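Local structure of PT26-6P (Thermococcus sp., 2WB7) at residues P68-L73 / D123-M128. The protein is of unknown function, a three-domain product of a euryarchaeal extrachromosomal mobile element. Sequence-based numbering, arbitrary orientation.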
loop_
_atom_site.group_PDB
_atom_site.type_symbol
_atom_site.label_atom_id
_atom_site.label_comp_id
_atom_site.label_asym_id
_atom_site.label_seq_id
_atom_site.Cartn_x
_atom_site.Cartn_y
_atom_site.Cartn_z
ATOM N N PRO A 68 -8.740 -13.778 -8.901
ATOM C CA PRO A 68 -9.632 -14.622 -9.663
ATOM C C PRO A 68 -8.808 -15.579 -10.498
ATOM O O PRO A 68 -7.785 -15.191 -11.062
ATOM C CB PRO A 68 -10.379 -13.627 -10.566
ATOM C CG PRO A 68 -9.567 -12.373 -10.581
ATOM C CD PRO A 68 -8.400 -12.542 -9.624
ATOM N N VAL A 69 -9.244 -16.827 -10.560
ATOM C CA VAL A 69 -8.616 -17.800 -11.426
ATOM C C VAL A 69 -9.654 -18.286 -12.402
ATOM O O VAL A 69 -10.752 -18.678 -12.002
ATOM C CB VAL A 69 -8.082 -19.015 -10.648
ATOM C CG1 VAL A 69 -7.640 -20.111 -11.620
ATOM C CG2 VAL A 69 -6.942 -18.606 -9.747
ATOM N N GLN A 70 -9.310 -18.244 -13.683
ATOM C CA GLN A 70 -10.160 -18.810 -14.717
ATOM C C GLN A 70 -9.597 -20.129 -15.229
ATOM O O GLN A 70 -8.398 -20.260 -15.499
ATOM C CB GLN A 70 -10.338 -17.826 -15.868
ATOM C CG GLN A 70 -11.604 -17.017 -15.758
ATOM C CD GLN A 70 -11.696 -15.938 -16.810
ATOM O OE1 GLN A 70 -10.978 -14.948 -16.750
ATOM N NE2 GLN A 70 -12.593 -16.117 -17.773
ATOM N N ILE A 71 -10.480 -21.113 -15.332
ATOM C CA ILE A 71 -10.150 -22.408 -15.920
ATOM C C ILE A 71 -10.969 -22.628 -17.193
ATOM O O ILE A 71 -12.194 -22.602 -17.166
ATOM C CB ILE A 71 -10.463 -23.545 -14.950
ATOM C CG1 ILE A 71 -9.801 -23.279 -13.597
ATOM C CG2 ILE A 71 -10.016 -24.871 -15.538
ATOM C CD1 ILE A 71 -10.497 -23.994 -12.425
ATOM N N ARG A 72 -10.287 -22.849 -18.306
ATOM C CA ARG A 72 -10.981 -23.066 -19.556
ATOM C C ARG A 72 -10.833 -24.504 -20.071
ATOM O O ARG A 72 -9.720 -24.972 -20.335
ATOM C CB ARG A 72 -10.487 -22.072 -20.593
ATOM C CG ARG A 72 -11.076 -22.265 -21.952
ATOM C CD ARG A 72 -10.260 -21.491 -22.945
ATOM N NE ARG A 72 -11.088 -20.955 -24.014
ATOM C CZ ARG A 72 -11.810 -19.843 -23.906
ATOM N NH1 ARG A 72 -11.799 -19.153 -22.764
ATOM N NH2 ARG A 72 -12.539 -19.427 -24.942
ATOM N N LEU A 73 -11.963 -25.191 -20.220
ATOM C CA LEU A 73 -11.989 -26.568 -20.699
ATOM C C LEU A 73 -12.469 -26.650 -22.153
ATOM O O LEU A 73 -13.592 -26.258 -22.451
ATOM C CB LEU A 73 -12.935 -27.386 -19.824
ATOM C CG LEU A 73 -12.767 -27.284 -18.307
ATOM C CD1 LEU A 73 -13.703 -28.254 -17.610
ATOM C CD2 LEU A 73 -11.337 -27.572 -17.937
ATOM N N ASP A 123 -16.032 -22.365 -19.470
ATOM C CA ASP A 123 -15.286 -21.410 -18.659
ATOM C C ASP A 123 -15.688 -21.521 -17.204
ATOM O O ASP A 123 -16.828 -21.266 -16.854
ATOM C CB ASP A 123 -15.547 -19.977 -19.137
ATOM C CG ASP A 123 -14.834 -19.649 -20.449
ATOM O OD1 ASP A 123 -13.864 -20.365 -20.813
ATOM O OD2 ASP A 123 -15.247 -18.662 -21.109
ATOM N N LEU A 124 -14.744 -21.900 -16.357
ATOM C CA LEU A 124 -14.965 -21.912 -14.918
ATOM C C LEU A 124 -14.230 -20.759 -14.229
ATOM O O LEU A 124 -13.066 -20.469 -14.539
ATOM C CB LEU A 124 -14.497 -23.242 -14.333
ATOM C CG LEU A 124 -15.269 -24.500 -14.724
ATOM C CD1 LEU A 124 -14.478 -25.715 -14.269
ATOM C CD2 LEU A 124 -16.675 -24.509 -14.118
ATOM N N VAL A 125 -14.902 -20.108 -13.286
ATOM C CA VAL A 125 -14.268 -19.008 -12.565
ATOM C C VAL A 125 -14.246 -19.252 -11.065
ATOM O O VAL A 125 -15.255 -19.639 -10.463
ATOM C CB VAL A 125 -14.921 -17.647 -12.882
ATOM C CG1 VAL A 125 -14.286 -16.571 -12.071
ATOM C CG2 VAL A 125 -14.755 -17.329 -14.364
ATOM N N THR A 126 -13.079 -19.040 -10.468
ATOM C CA THR A 126 -12.935 -19.174 -9.032
ATOM C C THR A 126 -11.989 -18.112 -8.449
ATOM O O THR A 126 -11.405 -17.303 -9.171
ATOM C CB THR A 126 -12.496 -20.606 -8.639
ATOM O OG1 THR A 126 -12.773 -20.823 -7.251
ATOM C CG2 THR A 126 -11.022 -20.807 -8.888
ATOM N N VAL A 127 -11.870 -18.094 -7.128
ATOM C CA VAL A 127 -10.993 -17.160 -6.451
ATOM C C VAL A 127 -9.988 -17.967 -5.672
ATOM O O VAL A 127 -10.350 -18.946 -5.037
ATOM C CB VAL A 127 -11.773 -16.301 -5.459
ATOM C CG1 VAL A 127 -10.877 -15.212 -4.888
ATOM C CG2 VAL A 127 -13.006 -15.703 -6.130
HETATM N N MSE A 128 -8.726 -17.568 -5.723
HETATM C CA MSE A 128 -7.683 -18.293 -4.992
HETATM C C MSE A 128 -6.783 -17.374 -4.140
HETATM O O MSE A 128 -6.924 -16.144 -4.137
HETATM C CB MSE A 128 -6.836 -19.132 -5.957
HETATM C CG MSE A 128 -7.617 -20.259 -6.658
HETATM SE SE MSE A 128 -7.954 -21.892 -5.582
HETATM C CE MSE A 128 -9.815 -22.133 -6.058
#
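Two neighbouring antiparallel strands of the first immunoglobulin-like domain meet where V69 and I71, on strand 66-75, pair with T126 and L124, on strand 120-129. Both are hydrogen-bonded pairs, and each exchanges two bonds: V69 N donates to T126 O and T126 N returns one to V69 O (2.8 Å), while I71 N reaches L124 O and L124 N reaches I71 O, all close to straight at hydrogen. P68, Q70 and R72 face V127, V125 and D123 in the non-hydrogen-bonded pairs between, where CA atoms approach the opposite carbonyls, as Q70 CA does L124 O at 3.4 Å.

The side chains alternate between two faces. V69, I71, L124 and T126 share one face, where I71, L124 and T126 touch residues of strands 104-108 and 85-96, in the other sheet; I71 and L124 meet CB to CB at 4.1 Å, and W107 packs against both. With CG1 of V69 anti to the backbone N (chi1 171°), CG2 falls beside that nitrogen and lies against CG of selenomethionine M128 at 3.6 Å, and CB of V69 rests near the T126 methyl CG2.

On the other face Q70 and V125 run side by side, the Q70 methylene CG touching V125 CG2 at 3.5 Å, with P297 against Q70 and A298 against V125, both from the loop between strands 281-290 and 301-314. Farther along, R72 and D123 also point the same way and form a salt bridge, their flat groups 50° apart. A leucine in place of R72 would probably leave the D123 carboxylate without this opposite charge across the strands. The attraction is purely electrostatic: D123 OD1 lies 3.1 Å from R72 NH1 but well out of the guanidinium plane, with no N-H aimed at it.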